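Side-chain contacts in TIGR00266 family protein (Pseudomonas aeruginosa, PDB 1YOX), which is of unknown function but belongs to the AIM24 family, named for mitochondrial biogenesis and placed in the cupin clan of beta-rich folds: residues Val103-Asp106 against Asp107-Gly110; Arg168-Gly172 against Glu173-Val177; Ala184-Asp187 against Gly188-Tyr191; Gln223-Phe227 against Ser228-Gly232. All blocks are in the same frame, centred on the assembly; numbering follows the deposited sequence.

Contact 1 of 4, residues Val103-Asp106 against Asp107-Gly110; sequences VDLD and DVGG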
ATOM      1  N   VAL C 103       9.912   4.535 -18.876  1.00 42.02           N
ATOM      2  CA  VAL C 103       9.701   5.578 -19.852  1.00 42.78           C
ATOM      3  C   VAL C 103      10.975   5.652 -20.675  1.00 43.78           C
ATOM      4  O   VAL C 103      12.063   5.889 -20.141  1.00 43.02           O
ATOM      5  CB  VAL C 103       9.335   6.944 -19.191  1.00 43.03           C
ATOM      6  CG1 VAL C 103       9.205   8.046 -20.246  1.00 44.31           C
ATOM      7  CG2 VAL C 103       8.033   6.842 -18.363  1.00 41.87           C
ATOM      8  N   ASP C 104      10.846   5.394 -21.977  1.00 45.48           N
ATOM      9  CA  ASP C 104      11.988   5.559 -22.880  1.00 46.66           C
ATOM     10  C   ASP C 104      12.142   7.036 -23.119  1.00 47.15           C
ATOM     11  O   ASP C 104      11.203   7.711 -23.520  1.00 47.81           O
ATOM     12  CB  ASP C 104      11.787   4.805 -24.194  1.00 46.92           C
ATOM     13  CG  ASP C 104      13.071   4.696 -25.008  1.00 47.73           C
ATOM     14  OD1 ASP C 104      13.884   5.648 -25.017  1.00 51.29           O
ATOM     15  OD2 ASP C 104      13.277   3.657 -25.652  1.00 47.58           O
ATOM     16  N   LEU C 105      13.317   7.555 -22.825  1.00 47.93           N
ATOM     17  CA  LEU C 105      13.551   8.957 -23.031  1.00 48.80           C
ATOM     18  C   LEU C 105      13.396   9.314 -24.527  1.00 50.66           C
ATOM     19  O   LEU C 105      12.798  10.362 -24.857  1.00 50.48           O
ATOM     20  CB  LEU C 105      14.897   9.376 -22.426  1.00 48.81           C
ATOM     21  CG  LEU C 105      14.920  10.085 -21.042  1.00 48.69           C
ATOM     22  CD1 LEU C 105      13.652   9.913 -20.229  1.00 46.03           C
ATOM     23  CD2 LEU C 105      16.153   9.736 -20.214  1.00 47.42           C
ATOM     24  N   ASP C 106      13.869   8.431 -25.424  1.00 51.68           N
ATOM     25  CA  ASP C 106      13.680   8.655 -26.872  1.00 53.02           C
ATOM     26  C   ASP C 106      12.232   8.968 -27.196  1.00 53.12           C
ATOM     27  O   ASP C 106      11.963   9.868 -27.963  1.00 53.52           O
ATOM     28  CB  ASP C 106      14.161   7.482 -27.731  1.00 53.11           C
ATOM     29  CG  ASP C 106      15.670   7.450 -27.891  1.00 54.87           C
ATOM     30  OD1 ASP C 106      16.196   6.424 -28.407  1.00 56.50           O
ATOM     31  OD2 ASP C 106      16.338   8.435 -27.490  1.00 55.66           O
ATOM     32  N   ASP C 107      11.310   8.238 -26.580  1.00 53.83           N
ATOM     33  CA  ASP C 107       9.872   8.409 -26.822  1.00 54.13           C
ATOM     34  C   ASP C 107       9.310   9.741 -26.361  1.00 53.55           C
ATOM     35  O   ASP C 107       8.135  10.009 -26.571  1.00 54.34           O
ATOM     36  CB  ASP C 107       9.070   7.274 -26.160  1.00 54.68           C
ATOM     37  CG  ASP C 107       9.118   5.974 -26.954  1.00 56.86           C
ATOM     38  OD1 ASP C 107       9.054   6.011 -28.215  1.00 59.00           O
ATOM     39  OD2 ASP C 107       9.212   4.906 -26.312  1.00 59.38           O
ATOM     40  N   VAL C 108      10.129  10.558 -25.714  1.00 53.07           N
ATOM     41  CA  VAL C 108       9.680  11.830 -25.121  1.00 52.71           C
ATOM     42  C   VAL C 108      10.745  12.943 -25.257  1.00 52.38           C
ATOM     43  O   VAL C 108      10.875  13.805 -24.383  1.00 52.42           O
ATOM     44  CB  VAL C 108       9.251  11.690 -23.601  1.00 52.67           C
ATOM     45  CG1 VAL C 108       8.022  10.799 -23.436  1.00 53.13           C
ATOM     46  CG2 VAL C 108      10.417  11.213 -22.725  1.00 52.06           C
ATOM     47  N   GLY C 109      11.512  12.910 -26.348  1.00 51.96           N
ATOM     48  CA  GLY C 109      12.381  14.034 -26.676  1.00 51.00           C
ATOM     49  C   GLY C 109      13.701  14.059 -25.934  1.00 50.19           C
ATOM     50  O   GLY C 109      14.502  14.960 -26.131  1.00 49.61           O
ATOM     51  N   GLY C 110      13.943  13.057 -25.100  1.00 49.98           N
ATOM     52  CA  GLY C 110      15.199  12.970 -24.356  1.00 49.34           C
ATOM     53  C   GLY C 110      15.219  13.813 -23.104  1.00 49.23           C
ATOM     54  O   GLY C 110      16.289  14.226 -22.653  1.00 49.60           O
TER

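Contact 2 of 4, residues Arg168-Gly172 against Glu173-Val177; sequences RQLNG and ETLRV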
ATOM      1  N   ARG C 168      -2.128  11.401 -18.625  1.00 60.85           N
ATOM      2  CA  ARG C 168      -2.956  12.376 -19.319  1.00 62.09           C
ATOM      3  C   ARG C 168      -2.166  13.135 -20.362  1.00 62.55           C
ATOM      4  O   ARG C 168      -1.052  13.587 -20.102  1.00 62.57           O
ATOM      5  CB  ARG C 168      -3.583  13.358 -18.321  1.00 62.46           C
ATOM      6  CG  ARG C 168      -4.752  12.752 -17.560  1.00 63.34           C
ATOM      7  CD  ARG C 168      -5.431  13.732 -16.627  1.00 66.08           C
ATOM      8  NE  ARG C 168      -6.822  13.330 -16.415  1.00 68.67           N
ATOM      9  CZ  ARG C 168      -7.885  13.987 -16.881  1.00 69.59           C
ATOM     10  NH1 ARG C 168      -7.734  15.121 -17.568  1.00 69.81           N
ATOM     11  NH2 ARG C 168      -9.108  13.513 -16.642  1.00 69.14           N
ATOM     12  N   GLN C 169      -2.751  13.250 -21.552  1.00 63.51           N
ATOM     13  CA  GLN C 169      -2.230  14.105 -22.623  1.00 63.84           C
ATOM     14  C   GLN C 169      -2.951  15.443 -22.526  1.00 63.74           C
ATOM     15  O   GLN C 169      -4.171  15.474 -22.389  1.00 63.35           O
ATOM     16  CB  GLN C 169      -2.504  13.473 -23.987  1.00 64.07           C
ATOM     17  CG  GLN C 169      -2.552  11.946 -23.965  1.00 65.82           C
ATOM     18  CD  GLN C 169      -1.190  11.308 -23.689  1.00 67.32           C
ATOM     19  OE1 GLN C 169      -0.145  11.879 -24.015  1.00 67.59           O
ATOM     20  NE2 GLN C 169      -1.205  10.109 -23.099  1.00 65.94           N
ATOM     21  N   LEU C 170      -2.214  16.545 -22.595  1.00 63.78           N
ATOM     22  CA  LEU C 170      -2.844  17.847 -22.400  1.00 64.23           C
ATOM     23  C   LEU C 170      -3.535  18.519 -23.610  1.00 64.72           C
ATOM     24  O   LEU C 170      -4.713  18.864 -23.524  1.00 65.04           O
ATOM     25  CB  LEU C 170      -1.934  18.819 -21.630  1.00 64.21           C
ATOM     26  CG  LEU C 170      -1.928  18.669 -20.103  1.00 62.98           C
ATOM     27  CD1 LEU C 170      -1.501  19.987 -19.466  1.00 61.84           C
ATOM     28  CD2 LEU C 170      -3.292  18.237 -19.560  1.00 60.66           C
ATOM     29  N   ASN C 171      -2.826  18.704 -24.723  1.00 64.83           N
ATOM     30  CA  ASN C 171      -3.409  19.391 -25.913  1.00 64.97           C
ATOM     31  C   ASN C 171      -3.953  20.809 -25.618  1.00 64.63           C
ATOM     32  O   ASN C 171      -5.162  21.042 -25.698  1.00 64.74           O
ATOM     33  CB  ASN C 171      -4.526  18.541 -26.564  1.00 64.89           C
ATOM     34  CG  ASN C 171      -4.022  17.207 -27.119  1.00 65.57           C
ATOM     35  OD1 ASN C 171      -3.046  17.167 -27.881  1.00 65.91           O
ATOM     36  ND2 ASN C 171      -4.703  16.105 -26.754  1.00 63.19           N
ATOM     37  N   GLY C 172      -3.069  21.747 -25.285  1.00 64.15           N
ATOM     38  CA  GLY C 172      -3.493  23.096 -24.905  1.00 63.97           C
ATOM     39  C   GLY C 172      -4.729  23.089 -24.011  1.00 63.92           C
ATOM     40  O   GLY C 172      -5.805  23.542 -24.406  1.00 63.90           O
ATOM     41  N   GLU C 173      -4.575  22.533 -22.812  1.00 63.55           N
ATOM     42  CA  GLU C 173      -5.637  22.493 -21.804  1.00 63.26           C
ATOM     43  C   GLU C 173      -5.030  22.933 -20.464  1.00 61.95           C
ATOM     44  O   GLU C 173      -3.798  23.050 -20.348  1.00 61.54           O
ATOM     45  CB  GLU C 173      -6.260  21.084 -21.720  1.00 62.86           C
ATOM     46  CG  GLU C 173      -7.149  20.735 -22.923  1.00 64.96           C
ATOM     47  CD  GLU C 173      -7.663  19.277 -22.945  1.00 65.37           C
ATOM     48  OE1 GLU C 173      -8.598  18.947 -22.178  1.00 66.91           O
ATOM     49  OE2 GLU C 173      -7.163  18.471 -23.770  1.00 67.64           O
ATOM     50  N   THR C 174      -5.878  23.210 -19.474  1.00 60.58           N
ATOM     51  CA  THR C 174      -5.384  23.458 -18.117  1.00 59.62           C
ATOM     52  C   THR C 174      -5.778  22.358 -17.126  1.00 58.65           C
ATOM     53  O   THR C 174      -6.958  22.007 -16.976  1.00 59.19           O
ATOM     54  CB  THR C 174      -5.735  24.871 -17.588  1.00 60.03           C
ATOM     55  OG1 THR C 174      -4.669  25.780 -17.922  1.00 61.11           O
ATOM     56  CG2 THR C 174      -5.919  24.870 -16.068  1.00 59.51           C
ATOM     57  N   LEU C 175      -4.766  21.795 -16.469  1.00 56.80           N
ATOM     58  CA  LEU C 175      -5.004  20.797 -15.440  1.00 54.00           C
ATOM     59  C   LEU C 175      -4.530  21.347 -14.100  1.00 52.46           C
ATOM     60  O   LEU C 175      -3.403  21.828 -13.974  1.00 52.05           O
ATOM     61  CB  LEU C 175      -4.345  19.466 -15.806  1.00 53.78           C
ATOM     62  CG  LEU C 175      -4.736  18.191 -15.028  1.00 54.07           C
ATOM     63  CD1 LEU C 175      -6.242  17.946 -14.956  1.00 53.34           C
ATOM     64  CD2 LEU C 175      -4.036  16.969 -15.588  1.00 53.51           C
ATOM     65  N   ARG C 176      -5.428  21.329 -13.120  1.00 50.40           N
ATOM     66  CA  ARG C 176      -5.080  21.648 -11.743  1.00 48.87           C
ATOM     67  C   ARG C 176      -4.979  20.344 -10.946  1.00 46.71           C
ATOM     68  O   ARG C 176      -5.883  19.496 -10.978  1.00 45.70           O
ATOM     69  CB  ARG C 176      -6.097  22.601 -11.111  1.00 48.84           C
ATOM     70  CG  ARG C 176      -5.846  24.119 -11.391  1.00 51.48           C
ATOM     71  CD  ARG C 176      -7.112  24.969 -11.075  1.00 50.39           C
ATOM     72  NE  ARG C 176      -8.291  24.417 -11.758  1.00 52.63           N
ATOM     73  CZ  ARG C 176      -9.538  24.453 -11.284  1.00 53.73           C
ATOM     74  NH1 ARG C 176      -9.802  25.026 -10.103  1.00 53.05           N
ATOM     75  NH2 ARG C 176     -10.527  23.903 -11.992  1.00 52.28           N
ATOM     76  N   VAL C 177      -3.859  20.194 -10.249  1.00 44.59           N
ATOM     77  CA  VAL C 177      -3.508  18.956  -9.579  1.00 42.84           C
ATOM     78  C   VAL C 177      -3.097  19.254  -8.135  1.00 42.05           C
ATOM     79  O   VAL C 177      -2.256  20.137  -7.895  1.00 40.61           O
ATOM     80  CB  VAL C 177      -2.348  18.230 -10.359  1.00 43.00           C
ATOM     81  CG1 VAL C 177      -1.750  17.087  -9.551  1.00 43.77           C
ATOM     82  CG2 VAL C 177      -2.818  17.720 -11.725  1.00 40.51           C
TER

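Contact 3 of 4, residues Ala184-Asp187 against Gly188-Tyr191; sequences AFTD and GIDY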
ATOM      1  N   ALA C 184       5.270  12.839 -13.062  1.00 42.12           N
ATOM      2  CA  ALA C 184       6.175  13.177 -14.166  1.00 43.22           C
ATOM      3  C   ALA C 184       5.433  13.977 -15.249  1.00 43.90           C
ATOM      4  O   ALA C 184       4.197  13.895 -15.356  1.00 43.15           O
ATOM      5  CB  ALA C 184       6.769  11.889 -14.776  1.00 42.75           C
ATOM      6  N   PHE C 185       6.197  14.737 -16.040  1.00 45.03           N
ATOM      7  CA  PHE C 185       5.682  15.410 -17.248  1.00 46.42           C
ATOM      8  C   PHE C 185       6.783  15.731 -18.270  1.00 47.87           C
ATOM      9  O   PHE C 185       7.958  15.931 -17.924  1.00 47.59           O
ATOM     10  CB  PHE C 185       4.881  16.682 -16.910  1.00 46.10           C
ATOM     11  CG  PHE C 185       5.674  17.730 -16.163  1.00 45.84           C
ATOM     12  CD1 PHE C 185       6.328  18.749 -16.847  1.00 44.76           C
ATOM     13  CD2 PHE C 185       5.747  17.708 -14.781  1.00 45.91           C
ATOM     14  CE1 PHE C 185       7.054  19.723 -16.170  1.00 45.52           C
ATOM     15  CE2 PHE C 185       6.475  18.670 -14.097  1.00 47.16           C
ATOM     16  CZ  PHE C 185       7.132  19.686 -14.799  1.00 46.02           C
ATOM     17  N   THR C 186       6.362  15.780 -19.530  1.00 49.52           N
ATOM     18  CA  THR C 186       7.227  16.037 -20.677  1.00 50.97           C
ATOM     19  C   THR C 186       7.410  17.538 -20.821  1.00 52.53           C
ATOM     20  O   THR C 186       6.822  18.314 -20.064  1.00 52.82           O
ATOM     21  CB  THR C 186       6.541  15.520 -21.967  1.00 50.99           C
ATOM     22  OG1 THR C 186       5.249  16.134 -22.092  1.00 50.31           O
ATOM     23  CG2 THR C 186       6.341  14.011 -21.907  1.00 49.50           C
ATOM     24  N   ASP C 187       8.210  17.951 -21.804  1.00 54.06           N
ATOM     25  CA  ASP C 187       8.332  19.369 -22.185  1.00 54.85           C
ATOM     26  C   ASP C 187       7.012  19.864 -22.771  1.00 55.12           C
ATOM     27  O   ASP C 187       6.160  19.057 -23.145  1.00 54.94           O
ATOM     28  CB  ASP C 187       9.441  19.547 -23.227  1.00 55.09           C
ATOM     29  CG  ASP C 187      10.821  19.702 -22.603  1.00 56.92           C
ATOM     30  OD1 ASP C 187      11.034  20.655 -21.809  1.00 58.21           O
ATOM     31  OD2 ASP C 187      11.706  18.877 -22.927  1.00 59.17           O
ATOM     32  N   GLY C 188       6.847  21.185 -22.851  1.00 55.87           N
ATOM     33  CA  GLY C 188       5.648  21.790 -23.445  1.00 56.21           C
ATOM     34  C   GLY C 188       4.508  21.984 -22.451  1.00 56.62           C
ATOM     35  O   GLY C 188       3.379  22.394 -22.822  1.00 56.01           O
ATOM     36  N   ILE C 189       4.815  21.682 -21.189  1.00 56.15           N
ATOM     37  CA  ILE C 189       3.880  21.819 -20.090  1.00 55.73           C
ATOM     38  C   ILE C 189       4.468  22.804 -19.103  1.00 55.61           C
ATOM     39  O   ILE C 189       5.619  22.646 -18.657  1.00 55.18           O
ATOM     40  CB  ILE C 189       3.671  20.471 -19.379  1.00 55.98           C
ATOM     41  CG1 ILE C 189       3.041  19.453 -20.327  1.00 55.82           C
ATOM     42  CG2 ILE C 189       2.857  20.647 -18.100  1.00 55.28           C
ATOM     43  CD1 ILE C 189       1.672  19.841 -20.812  1.00 57.31           C
ATOM     44  N   ASP C 190       3.680  23.827 -18.785  1.00 55.44           N
ATOM     45  CA  ASP C 190       4.049  24.836 -17.792  1.00 55.84           C
ATOM     46  C   ASP C 190       3.391  24.488 -16.452  1.00 55.34           C
ATOM     47  O   ASP C 190       2.255  24.001 -16.410  1.00 54.99           O
ATOM     48  CB  ASP C 190       3.576  26.211 -18.257  1.00 56.06           C
ATOM     49  CG  ASP C 190       4.315  27.350 -17.583  1.00 59.10           C
ATOM     50  OD1 ASP C 190       3.808  27.892 -16.546  1.00 59.23           O
ATOM     51  OD2 ASP C 190       5.405  27.706 -18.118  1.00 61.21           O
ATOM     52  N   TYR C 191       4.103  24.754 -15.368  1.00 55.05           N
ATOM     53  CA  TYR C 191       3.650  24.404 -14.030  1.00 55.07           C
ATOM     54  C   TYR C 191       3.956  25.544 -13.071  1.00 55.52           C
ATOM     55  O   TYR C 191       4.979  26.225 -13.190  1.00 55.39           O
ATOM     56  CB  TYR C 191       4.337  23.109 -13.532  1.00 54.30           C
ATOM     57  CG  TYR C 191       5.851  23.230 -13.427  1.00 54.14           C
ATOM     58  CD1 TYR C 191       6.468  23.492 -12.199  1.00 52.95           C
ATOM     59  CD2 TYR C 191       6.661  23.137 -14.569  1.00 52.78           C
ATOM     60  CE1 TYR C 191       7.858  23.642 -12.108  1.00 52.70           C
ATOM     61  CE2 TYR C 191       8.046  23.280 -14.490  1.00 52.17           C
ATOM     62  CZ  TYR C 191       8.639  23.536 -13.260  1.00 53.67           C
ATOM     63  OH  TYR C 191      10.020  23.674 -13.184  1.00 55.05           O
TER

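Contact 4 of 4, residues Gln223-Phe227 against Ser228-Gly232; sequences QSLPF and SRLAG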
ATOM      1  N   GLN C 223      -0.460  10.501  -9.819  1.00 34.39           N
ATOM      2  CA  GLN C 223      -0.559   9.375  -8.905  1.00 33.00           C
ATOM      3  C   GLN C 223      -1.684   9.651  -7.939  1.00 33.63           C
ATOM      4  O   GLN C 223      -1.822  10.792  -7.455  1.00 33.52           O
ATOM      5  CB  GLN C 223       0.774   9.168  -8.168  1.00 33.06           C
ATOM      6  CG  GLN C 223       1.166  10.242  -7.125  1.00 31.29           C
ATOM      7  CD  GLN C 223       2.650  10.241  -6.798  1.00 32.53           C
ATOM      8  OE1 GLN C 223       3.332  11.267  -6.926  1.00 35.46           O
ATOM      9  NE2 GLN C 223       3.175   9.087  -6.439  1.00 27.34           N
ATOM     10  N   SER C 224      -2.501   8.629  -7.668  1.00 33.35           N
ATOM     11  CA  SER C 224      -3.620   8.770  -6.752  1.00 33.49           C
ATOM     12  C   SER C 224      -3.234   8.829  -5.269  1.00 34.00           C
ATOM     13  O   SER C 224      -3.974   9.394  -4.468  1.00 35.07           O
ATOM     14  CB  SER C 224      -4.618   7.626  -6.953  1.00 33.49           C
ATOM     15  OG  SER C 224      -4.050   6.376  -6.604  1.00 33.48           O
ATOM     16  N   LEU C 225      -2.114   8.209  -4.886  1.00 33.56           N
ATOM     17  CA  LEU C 225      -1.731   8.148  -3.478  1.00 32.61           C
ATOM     18  C   LEU C 225      -0.262   8.477  -3.320  1.00 32.53           C
ATOM     19  O   LEU C 225       0.559   7.596  -3.068  1.00 31.18           O
ATOM     20  CB  LEU C 225      -2.084   6.807  -2.820  1.00 33.39           C
ATOM     21  CG  LEU C 225      -1.677   6.632  -1.332  1.00 32.73           C
ATOM     22  CD1 LEU C 225      -2.306   7.648  -0.411  1.00 29.56           C
ATOM     23  CD2 LEU C 225      -1.975   5.231  -0.866  1.00 32.71           C
ATOM     24  N   PRO C 226       0.053   9.782  -3.414  1.00 32.72           N
ATOM     25  CA  PRO C 226       1.413  10.228  -3.338  1.00 32.90           C
ATOM     26  C   PRO C 226       1.920  10.014  -1.919  1.00 33.00           C
ATOM     27  O   PRO C 226       1.129  10.021  -0.965  1.00 32.61           O
ATOM     28  CB  PRO C 226       1.329  11.722  -3.695  1.00 33.15           C
ATOM     29  CG  PRO C 226      -0.072  12.140  -3.450  1.00 32.79           C
ATOM     30  CD  PRO C 226      -0.915  10.897  -3.534  1.00 32.78           C
ATOM     31  N   PHE C 227       3.218   9.762  -1.812  1.00 32.94           N
ATOM     32  CA  PHE C 227       3.854   9.485  -0.548  1.00 34.01           C
ATOM     33  C   PHE C 227       3.594  10.612   0.465  1.00 34.74           C
ATOM     34  O   PHE C 227       3.499  10.379   1.686  1.00 35.29           O
ATOM     35  CB  PHE C 227       5.357   9.319  -0.789  1.00 33.63           C
ATOM     36  CG  PHE C 227       6.171   9.223   0.467  1.00 33.62           C
ATOM     37  CD1 PHE C 227       6.068   8.119   1.299  1.00 32.96           C
ATOM     38  CD2 PHE C 227       7.058  10.230   0.802  1.00 33.85           C
ATOM     39  CE1 PHE C 227       6.821   8.021   2.432  1.00 32.01           C
ATOM     40  CE2 PHE C 227       7.821  10.133   1.940  1.00 33.13           C
ATOM     41  CZ  PHE C 227       7.690   9.045   2.765  1.00 33.12           C
ATOM     42  N   SER C 228       3.496  11.830  -0.058  1.00 35.27           N
ATOM     43  CA  SER C 228       3.367  13.031   0.761  1.00 35.59           C
ATOM     44  C   SER C 228       2.024  13.030   1.438  1.00 34.99           C
ATOM     45  O   SER C 228       1.895  13.465   2.584  1.00 35.03           O
ATOM     46  CB  SER C 228       3.513  14.280  -0.111  1.00 35.40           C
ATOM     47  OG  SER C 228       2.743  14.164  -1.295  1.00 38.01           O
ATOM     48  N   ARG C 229       1.019  12.541   0.721  1.00 33.74           N
ATOM     49  CA  ARG C 229      -0.274  12.387   1.318  1.00 33.30           C
ATOM     50  C   ARG C 229      -0.297  11.199   2.275  1.00 33.23           C
ATOM     51  O   ARG C 229      -0.860  11.293   3.387  1.00 32.68           O
ATOM     52  CB  ARG C 229      -1.363  12.272   0.259  1.00 32.88           C
ATOM     53  CG  ARG C 229      -2.719  11.998   0.851  1.00 32.88           C
ATOM     54  CD  ARG C 229      -3.759  11.777  -0.210  1.00 35.97           C
ATOM     55  NE  ARG C 229      -3.891  12.954  -1.087  1.00 37.19           N
ATOM     56  CZ  ARG C 229      -4.855  13.130  -1.987  1.00 35.15           C
ATOM     57  NH1 ARG C 229      -5.795  12.213  -2.143  1.00 35.22           N
ATOM     58  NH2 ARG C 229      -4.873  14.230  -2.732  1.00 35.39           N
ATOM     59  N   LEU C 230       0.320  10.088   1.859  1.00 32.08           N
ATOM     60  CA  LEU C 230       0.382   8.907   2.717  1.00 31.20           C
ATOM     61  C   LEU C 230       1.124   9.282   4.006  1.00 30.79           C
ATOM     62  O   LEU C 230       0.563   9.166   5.090  1.00 30.14           O
ATOM     63  CB  LEU C 230       1.098   7.734   2.019  1.00 31.16           C
ATOM     64  CG  LEU C 230       0.852   6.238   2.312  1.00 30.54           C
ATOM     65  CD1 LEU C 230       2.102   5.357   2.052  1.00 28.30           C
ATOM     66  CD2 LEU C 230       0.277   5.943   3.653  1.00 29.81           C
ATOM     67  N   ALA C 231       2.368   9.752   3.888  1.00 30.39           N
ATOM     68  CA  ALA C 231       3.189  10.043   5.076  1.00 30.68           C
ATOM     69  C   ALA C 231       2.551  11.127   5.928  1.00 32.07           C
ATOM     70  O   ALA C 231       2.467  10.973   7.151  1.00 31.31           O
ATOM     71  CB  ALA C 231       4.567  10.435   4.697  1.00 30.47           C
ATOM     72  N   GLY C 232       2.090  12.206   5.275  1.00 33.05           N
ATOM     73  CA  GLY C 232       1.443  13.330   5.954  1.00 34.69           C
ATOM     74  C   GLY C 232       0.263  12.946   6.823  1.00 36.26           C
ATOM     75  O   GLY C 232       0.228  13.286   8.027  1.00 37.00           O
TER
HETATM   76  O   HOH W   1      -5.059   9.613  -1.901  1.00 49.77           O

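Contact 1 of 4, residues Val103-Asp106 against Asp107-Gly110
The carbonyl oxygen of Leu-105 accepts two backbone N-H groups, from opposite faces of its plane. Val-108 N donates from one face at 2.8 Å to Leu-105 O. Gly-110 N comes from the other at 2.9 Å to Leu-105 O, and both donors stand 53° above the plane, so neither uses an in-plane lone pair. Both donors follow the acceptor in the chain, so the 107-110 segment wraps round one oxygen, and the positive phi of Gly-109 and Gly-110, a value that favours glycine, bends the chain back round it. Asp-107 N gives only a weak hydrogen bond to Asp-104 O, 3.1 Å long and strongly bent. Asp-104 adds an Asx turn: its CG lies anti to the backbone N (chi1 -167°), which carries OD1 forward to accept from Asp-106 N at 2.8 Å. The whole forms the link between strand 98-104, an outer strand, within this chain, of one six-stranded antiparallel sheet, and strand 111-115, inside the next. Backbone bonds to Gly-153 and Gly-155 hold the link against a neighbouring turn. On its polar side the Asp-107 side chain crosses that of Asp-104 at about a right angle, with Asp-107 OD2 lying 3.3 Å from Asp-104 CB. Their charged ends stay further apart, OD2 of Asp-104 to OD2 of Asp-107 measuring 4.3 Å, a crowding of like charges that may raise the proton affinity of one. On the apolar side one Val-108 branch, CG2, faces Val-103 CG1 at 4.2 Å and also meets Leu-105 CD1, while Val-103 and Leu-105 both rest on Val-157 and Leu-112.

Contact 2 of 4, residues Arg168-Gly172 against Glu173-Val177
Leu-175 and Arg-168 cross at about a right angle, with Leu-175 CD2 3.7 Å from Arg-168 CD. The arginine is extended from CG to NE, so its methylene run lies across the leucine, and the other branch, Leu-175 CD1, comes obliquely to the guanidinium at 4.1 Å from Arg-168 NH1. Leu-170 meets the same leucine from another side, again nearly perpendicular, Leu-170 CD2 touching Leu-175 CB at 4.1 Å. Beyond them Glu-173 folds back over the turn: with CG beside the backbone N (chi1 -73°), its side chain is turned back toward Leu-170 O. The turn carries the chain from strand 165-169, an outer strand, within this chain, of a six-stranded sheet, to strand 173-178, an edge strand within this chain whose residues Leu-175 to Val-177 pair antiparallel with a strand of the second subunit. Arg-168 NH1 and Glu-173 OE1 are 6.1 Å apart, too far for a direct ion pair. Across the arms Leu-170, Leu-175 and the methylenes of Arg-168 make an apolar contact. The arginine thus offers its aliphatic part to the leucine, while its NH2 is directed to the second subunit in a long, weak ion pair with Glu-21 there.

Contact 3 of 4, residues Ala184-Asp187 against Gly188-Tyr191
Phe-185 and Tyr-191 bring their rings together across the turn, CZ of Phe-185 lying 3.5 Å from CD2 of Tyr-191. Centroids of the Phe-185 and Tyr-191 rings are 5.2 Å apart with planes inclined at 51°, an oblique arrangement. Ile-189 fills in beside them, its CB 4.1 Å from CD1 of Phe-185 and its CG2 branch at a similar range. Ile-189 CB also lies 3.9 Å from Thr-186 O, so the isoleucine is bounded by backbone as well as by ring. Both aromatic side chains hold CG between their own backbone N and carbonyl carbon (chi1 of Phe-185 60°), which sends the rings toward each other from the two arms. Within the turn Thr-186 OG1 donates to Asp-187 O at 3.2 Å from a position tilted 24° off the carbonyl plane and also takes a hydrogen bond from Thr-219 N. Gly-188, with positive phi, carries the chain round. The Asp-187 carboxylate makes a salt bridge with Arg-111 through OD2. This is the tight connection from strand 182-185 of a six-stranded sheet to strand 189-195 of a three-stranded one. In the next shell Phe-113 sets its ring almost parallel to that of Phe-185, and Leu-148 touches both Phe-185 and Tyr-191. Leu-214 backs Ile-189 and Tyr-191. Dispersion among rings and branched carbons thus joins the two arms, while the polar groups of Thr-186 and Asp-187 fix the turn through partners on neighbouring strands.

Contact 4 of 4, residues Gln223-Phe227 against Ser228-Gly232
Pro-226 and Phe-227 start helix 227-237: from the N-cap position Pro-226 O accepts from Leu-230 N at 2.9 Å, almost straight and in the carbonyl plane, and Phe-227 O accepts from Ala-231 N. The Phe-227 ring runs out along the helix because CG is anti to the backbone N (chi1 172°). Ala-231 CB then sits over one face in a CH-pi contact, 4.1 Å from the centroid of the Phe-227 ring and 18° off its normal. On another side Pro-226 CG packs on Arg-229 CB at 3.9 Å. Leu-225 CD1 touches Leu-230 CB at 4.2 Å. The arginine bends at chi3 and reaches back over the turn, where a water accepts from Arg-229 NH1 at 2.7 Å and lies within hydrogen-bonding distance, 2.8 Å, of Ser-224 O. Arg-229 NH2 forms a salt bridge with Asp-178 and a hydrogen bond to Met-37 O of the second subunit, while Leu-230 packs on Leu-230 of the third. The buried guanidinium is matched by the Asp-178 carboxylate and by carbonyl oxygens, which probably offset the cost of burying its charge, and apolar side chains from three subunits close round the helix start.

Overall arrangement
Contact 1 is a turn joining the two six-stranded sheets that hold strands 98-104 and 111-115; contacts 2 and 3 both connect the second of these with the three-stranded sheet, whereas contact 4 leads from the strands into the helix. Contacts 2 and 3 are closest, their centres about 10 Å apart, and touch through Leu-170 CD1 and Ile-189 CD1 at 3.5 Å. Contact 3 also meets contact 1, with Val-108 CG1 3.9 Å from Thr-186 CG2 and centres about 13 Å apart, so it sits between the other two turns. Contact 4 lies across the chain's centre from contact 1, about 26 Å between centres. Contacts 2 and 4 both reach the second subunit, though their nearest atoms are about 7 Å apart.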